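PDB 5Z6P: B-agarase from Agarivorans gilvus, which is an agarase of glycoside hydrolase family 50 and probably hydrolyses beta-galactosidic linkages in agarose. Local coordinates for residues I113-H118 with F137-K142; H123-N128 with G148-Y153. All blocks are in the same frame, centred on the assembly; numbering follows the deposited sequence.

How the contacts relate
From the N terminus the order is 113-118, 123-128, 137-142, 148-153, so the two contacts cross rather than nest. Strand 109-117 and strand 122-129 are antiparallel neighbours, with backbone bonds joining Ile113 to Arg125 and Ile115 to His123. Contact 1 closes the first loop when 137-142 comes back over strand 109-117. Contact 2 closes the second when the loop after strand 135-140 meets Arg125. Their centres lie about 8 Å apart. Glu140 links them, since its carboxylate accepts a bond from the backbone N of Cys151. Together they tie two adjacent strands to a third strand and its following loop within the agarase CBM-like domain.

Contact 1: I113-H118 with F137-K142; sequences INIFDH and FMVELK
Ile113 and Ile115 of strand 109-117 meet Val139 and Leu141 in a buried apolar patch of the agarase CBM-like domain. The two strands are not hydrogen-bonded neighbours: the CA atoms of Ile113 and Val139 are 8.0 Å apart, and the contact is made by methyl groups alone. Val139 divides its two branches between the isoleucines. Its CG2 lies 4.0 Å from Ile113 CD1, and these two side chains slide past each other in opposite directions. Its CG1 meets Ile115 CD1 tip to tip, also at 4.0 Å. With chi1 -175°, CG1 is anti to the backbone N and turned to Ile115, and CG2, beside that N, is turned to Ile113. Ile115 is the most engaged residue. Its outer chain is extended (chi2 174°), which carries CD1 forward to a second partner, Leu141 CD2, at 3.9 Å. Leu141 CD1 is only slightly farther from the same methyl, at 4.1 Å, so Ile115 CD1 touches both ends of the leucine fork as well as the valine. All four side chains are buried, and the two segments together bury 185 Å² of surface, both sides summed. At Leu141 the chain turns a corner, and Leu141 and Lys142 both face Phe95 in a classic beta bulge. Strand 109-117 runs between strands 122-129 and 185-193, while strand 135-140 lies between 95-103 and 168-174. Ala171 of strand 168-174 and His123 and Arg125 of strand 122-129 also pack on Val139.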
loop_
_atom_site.group_PDB
_atom_site.type_symbol
_atom_site.label_atom_id
_atom_site.label_comp_id
_atom_site.label_asym_id
_atom_site.label_seq_id
_atom_site.Cartn_x
_atom_site.Cartn_y
_atom_site.Cartn_z
ATOM N N ILE A 113 8.293 12.772 -9.674
ATOM C CA ILE A 113 9.473 13.169 -10.426
ATOM C C ILE A 113 10.378 11.965 -10.485
ATOM O O ILE A 113 10.957 11.561 -9.472
ATOM C CB ILE A 113 10.238 14.356 -9.785
ATOM C CG1 ILE A 113 9.332 15.581 -9.614
ATOM C CG2 ILE A 113 11.464 14.706 -10.606
ATOM C CD1 ILE A 113 8.878 15.828 -8.177
ATOM N N ASN A 114 10.479 11.382 -11.672
ATOM C CA ASN A 114 11.304 10.211 -11.879
ATOM C C ASN A 114 12.530 10.615 -12.666
ATOM O O ASN A 114 12.430 11.121 -13.776
ATOM C CB ASN A 114 10.516 9.115 -12.598
ATOM C CG ASN A 114 9.225 8.774 -11.889
ATOM O OD1 ASN A 114 9.160 8.767 -10.667
ATOM N ND2 ASN A 114 8.188 8.497 -12.652
ATOM N N ILE A 115 13.693 10.406 -12.073
ATOM C CA ILE A 115 14.947 10.773 -12.705
ATOM C C ILE A 115 15.746 9.518 -13.059
ATOM O O ILE A 115 16.022 8.683 -12.199
ATOM C CB ILE A 115 15.738 11.693 -11.791
ATOM C CG1 ILE A 115 14.829 12.850 -11.361
ATOM C CG2 ILE A 115 16.981 12.178 -12.480
ATOM C CD1 ILE A 115 15.407 13.761 -10.346
ATOM N N PHE A 116 16.089 9.383 -14.339
ATOM C CA PHE A 116 16.712 8.174 -14.870
ATOM C C PHE A 116 18.162 8.421 -15.250
ATOM O O PHE A 116 18.479 9.458 -15.817
ATOM C CB PHE A 116 15.952 7.674 -16.107
ATOM C CG PHE A 116 14.505 7.353 -15.859
ATOM C CD1 PHE A 116 13.548 8.352 -15.875
ATOM C CD2 PHE A 116 14.103 6.053 -15.627
ATOM C CE1 PHE A 116 12.217 8.066 -15.652
ATOM C CE2 PHE A 116 12.767 5.758 -15.403
ATOM C CZ PHE A 116 11.826 6.768 -15.419
ATOM N N ASP A 117 19.050 7.476 -14.958
ATOM C CA ASP A 117 20.419 7.617 -15.441
ATOM C C ASP A 117 20.654 6.732 -16.666
ATOM O O ASP A 117 19.795 5.944 -17.037
ATOM C CB ASP A 117 21.444 7.329 -14.324
ATOM C CG ASP A 117 21.529 5.855 -13.918
ATOM O OD1 ASP A 117 20.933 4.970 -14.568
ATOM O OD2 ASP A 117 22.229 5.586 -12.919
ATOM N N HIS A 118 21.819 6.878 -17.286
ATOM C CA HIS A 118 22.169 6.119 -18.482
ATOM C C HIS A 118 22.109 4.612 -18.281
ATOM O O HIS A 118 21.867 3.871 -19.223
ATOM C CB HIS A 118 23.570 6.503 -18.961
ATOM C CG HIS A 118 23.943 5.891 -20.276
ATOM N ND1 HIS A 118 24.398 4.594 -20.393
ATOM C CD2 HIS A 118 23.919 6.394 -21.533
ATOM C CE1 HIS A 118 24.639 4.327 -21.663
ATOM N NE2 HIS A 118 24.357 5.402 -22.376
ATOM N N PHE A 137 9.904 23.334 -5.150
ATOM C CA PHE A 137 10.075 21.911 -4.894
ATOM C C PHE A 137 11.504 21.477 -5.169
ATOM O O PHE A 137 12.105 21.904 -6.135
ATOM C CB PHE A 137 9.093 21.086 -5.732
ATOM C CG PHE A 137 7.657 21.353 -5.403
ATOM C CD1 PHE A 137 7.051 20.710 -4.348
ATOM C CD2 PHE A 137 6.924 22.277 -6.127
ATOM C CE1 PHE A 137 5.747 20.965 -4.024
ATOM C CE2 PHE A 137 5.623 22.523 -5.820
ATOM C CZ PHE A 137 5.028 21.867 -4.759
ATOM N N MET A 138 12.046 20.635 -4.294
ATOM C CA MET A 138 13.434 20.199 -4.381
ATOM C C MET A 138 13.526 18.682 -4.360
ATOM O O MET A 138 12.948 18.034 -3.491
ATOM C CB MET A 138 14.252 20.766 -3.227
ATOM C CG MET A 138 14.145 22.269 -3.033
ATOM S SD MET A 138 15.567 23.134 -3.717
ATOM C CE MET A 138 16.838 22.829 -2.483
ATOM N N VAL A 139 14.246 18.120 -5.320
ATOM C CA VAL A 139 14.517 16.694 -5.331
ATOM C C VAL A 139 16.020 16.490 -5.131
ATOM O O VAL A 139 16.808 16.756 -6.035
ATOM C CB VAL A 139 14.066 16.039 -6.637
ATOM C CG1 VAL A 139 14.257 14.538 -6.565
ATOM C CG2 VAL A 139 12.618 16.376 -6.918
ATOM N N GLU A 140 16.410 16.044 -3.937
ATOM C CA GLU A 140 17.819 15.974 -3.583
ATOM C C GLU A 140 18.463 14.738 -4.157
ATOM O O GLU A 140 18.067 13.622 -3.858
ATOM C CB GLU A 140 18.015 16.003 -2.067
ATOM C CG GLU A 140 19.470 15.749 -1.659
ATOM C CD GLU A 140 19.808 16.277 -0.275
ATOM O OE1 GLU A 140 19.659 17.496 -0.042
ATOM O OE2 GLU A 140 20.208 15.467 0.580
ATOM N N LEU A 141 19.461 14.959 -4.998
ATOM C CA LEU A 141 20.130 13.879 -5.699
ATOM C C LEU A 141 21.486 13.566 -5.069
ATOM O O LEU A 141 22.092 12.550 -5.367
ATOM C CB LEU A 141 20.294 14.232 -7.181
ATOM C CG LEU A 141 19.025 14.181 -8.038
ATOM C CD1 LEU A 141 19.284 14.690 -9.444
ATOM C CD2 LEU A 141 18.470 12.775 -8.082
ATOM N N LYS A 142 21.966 14.451 -4.210
ATOM C CA LYS A 142 23.192 14.190 -3.472
ATOM C C LYS A 142 23.186 14.975 -2.172
ATOM O O LYS A 142 22.779 16.138 -2.142
ATOM C CB LYS A 142 24.434 14.536 -4.306
ATOM C CG LYS A 142 25.750 14.359 -3.538
ATOM C CD LYS A 142 26.872 13.777 -4.393
ATOM C CE LYS A 142 27.477 14.827 -5.305
ATOM N NZ LYS A 142 28.694 14.346 -6.012
#

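Contact 2: H123-N128 with G148-Y153; sequences HSRCIN and GGACNY
Arg125 leaves strand 122-129 with CG beside its backbone N (chi1 -56°), and its chain is extended from CG to NE, which carries the guanidinium across to the backbone of Cys151. Two residues earlier on the same strand, His123 has its ring anti to the backbone N (chi1 177°), and this brings NE2 alongside the arginine. Arg125 NE donates to His123 NE2 at 2.9 Å. The acceptor lies in the guanidinium plane, while the donor is tilted somewhat from the imidazole plane. The far end of the guanidinium holds the carbonyl of Cys151. NH2 of Arg125 is 2.7 Å from Cys151 O, with an N-H...O angle of 153°, and meets the oxygen almost head-on, in line with the carbonyl bond. NH1 of Arg125 reaches the same Cys151 O at 3.1 Å, but this bond is bent and weak. The methyl CB of Ala150 sits at the guanidinium edge, 3.6 Å from Arg125 NH2. On the loop itself, Asn152 ND2 turns back to Ala150 O at 3.0 Å, in the carbonyl plane, while its OD1 is taken by Ser155. Cys151 is further fixed by its disulfide to Cys162. Arg125 NH1 also bonds to Ala171 O of strand 168-174, NH2 makes a weak bond to Glu140 O, and His123 ND1 bonds to Ala177 O. The N-H groups of the buried guanidinium thus meet three carbonyl oxygens, one of them weakly, and an imidazole nitrogen. The bonds of His123 are consistent with a neutral imidazole that donates through ND1 and accepts through NE2. Such a ring would accept from NE without placing a second positive charge beside the guanidinium, whose own charge the carbonyl dipoles probably stabilise.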
loop_
_atom_site.group_PDB
_atom_site.type_symbol
_atom_site.label_atom_id
_atom_site.label_comp_id
_atom_site.label_asym_id
_atom_site.label_seq_id
_atom_site.Cartn_x
_atom_site.Cartn_y
_atom_site.Cartn_z
ATOM N N HIS A 123 15.687 7.248 -9.898
ATOM C CA HIS A 123 15.411 7.905 -8.644
ATOM C C HIS A 123 13.999 8.493 -8.697
ATOM O O HIS A 123 13.744 9.437 -9.436
ATOM C CB HIS A 123 16.453 8.981 -8.388
ATOM C CG HIS A 123 16.215 9.768 -7.143
ATOM N ND1 HIS A 123 16.729 9.400 -5.924
ATOM C CD2 HIS A 123 15.512 10.904 -6.930
ATOM C CE1 HIS A 123 16.362 10.280 -5.011
ATOM N NE2 HIS A 123 15.619 11.200 -5.595
ATOM N N SER A 124 13.076 7.943 -7.919
ATOM C CA SER A 124 11.695 8.422 -7.973
ATOM C C SER A 124 11.201 9.039 -6.662
ATOM O O SER A 124 11.169 8.377 -5.626
ATOM C CB SER A 124 10.766 7.278 -8.377
ATOM O OG SER A 124 9.456 7.751 -8.560
ATOM N N ARG A 125 10.816 10.313 -6.728
ATOM C CA ARG A 125 10.186 11.015 -5.617
ATOM C C ARG A 125 8.811 11.560 -6.017
ATOM O O ARG A 125 8.475 11.579 -7.197
ATOM C CB ARG A 125 11.059 12.168 -5.144
ATOM C CG ARG A 125 12.466 11.775 -4.754
ATOM C CD ARG A 125 12.967 12.702 -3.677
ATOM N NE ARG A 125 14.367 12.465 -3.335
ATOM C CZ ARG A 125 14.869 12.631 -2.113
ATOM N NH1 ARG A 125 14.081 13.028 -1.127
ATOM N NH2 ARG A 125 16.152 12.400 -1.886
ATOM N N CYS A 126 8.015 12.010 -5.049
ATOM C CA CYS A 126 6.809 12.749 -5.417
ATOM C C CYS A 126 6.578 13.980 -4.551
ATOM O O CYS A 126 7.182 14.151 -3.475
ATOM C CB CYS A 126 5.563 11.842 -5.392
ATOM S SG CYS A 126 4.930 11.357 -3.802
ATOM N N ILE A 127 5.717 14.847 -5.060
ATOM C CA ILE A 127 5.317 16.053 -4.373
ATOM C C ILE A 127 3.803 16.224 -4.420
ATOM O O ILE A 127 3.148 15.742 -5.344
ATOM C CB ILE A 127 5.981 17.278 -4.999
ATOM C CG1 ILE A 127 5.636 17.367 -6.485
ATOM C CG2 ILE A 127 7.493 17.215 -4.827
ATOM C CD1 ILE A 127 6.141 18.635 -7.125
ATOM N N ASN A 128 3.250 16.891 -3.414
ATOM C CA ASN A 128 1.880 17.367 -3.499
ATOM C C ASN A 128 1.863 18.867 -3.798
ATOM O O ASN A 128 2.411 19.667 -3.041
ATOM C CB ASN A 128 1.097 17.085 -2.220
ATOM C CG ASN A 128 -0.380 17.409 -2.367
ATOM O OD1 ASN A 128 -0.800 18.542 -2.158
ATOM N ND2 ASN A 128 -1.169 16.415 -2.777
ATOM N N GLY A 148 25.497 8.791 3.554
ATOM C CA GLY A 148 24.417 9.544 2.945
ATOM C C GLY A 148 23.275 8.632 2.545
ATOM O O GLY A 148 22.732 7.913 3.380
ATOM N N GLY A 149 22.881 8.678 1.278
ATOM C CA GLY A 149 23.364 9.683 0.357
ATOM C C GLY A 149 22.421 10.863 0.421
ATOM O O GLY A 149 22.504 11.684 1.320
ATOM N N ALA A 150 21.503 10.935 -0.528
ATOM C CA ALA A 150 20.532 12.016 -0.566
ATOM C C ALA A 150 19.585 11.941 0.623
ATOM O O ALA A 150 19.250 10.856 1.073
ATOM C CB ALA A 150 19.753 11.967 -1.863
ATOM N N CYS A 151 19.147 13.091 1.123
ATOM C CA CYS A 151 18.223 13.122 2.252
ATOM C C CYS A 151 16.914 12.407 1.922
ATOM O O CYS A 151 16.474 12.406 0.777
ATOM C CB CYS A 151 17.944 14.560 2.698
ATOM S SG CYS A 151 16.862 15.559 1.630
ATOM N N ASN A 152 16.307 11.794 2.932
ATOM C CA ASN A 152 15.052 11.071 2.763
ATOM C C ASN A 152 14.498 10.614 4.107
ATOM O O ASN A 152 15.251 10.474 5.067
ATOM C CB ASN A 152 15.254 9.860 1.856
ATOM C CG ASN A 152 16.071 8.776 2.521
ATOM O OD1 ASN A 152 15.528 7.895 3.174
ATOM N ND2 ASN A 152 17.385 8.841 2.366
ATOM N N TYR A 153 13.193 10.366 4.165
ATOM C CA TYR A 153 12.556 9.816 5.361
ATOM C C TYR A 153 12.023 8.397 5.119
ATOM O O TYR A 153 11.044 7.964 5.736
ATOM C CB TYR A 153 11.413 10.712 5.832
ATOM C CG TYR A 153 11.834 12.042 6.403
ATOM C CD1 TYR A 153 12.111 12.183 7.756
ATOM C CD2 TYR A 153 11.929 13.163 5.597
ATOM C CE1 TYR A 153 12.484 13.404 8.284
ATOM C CE2 TYR A 153 12.296 14.386 6.113
ATOM C CZ TYR A 153 12.575 14.501 7.457
ATOM O OH TYR A 153 12.950 15.720 7.974
#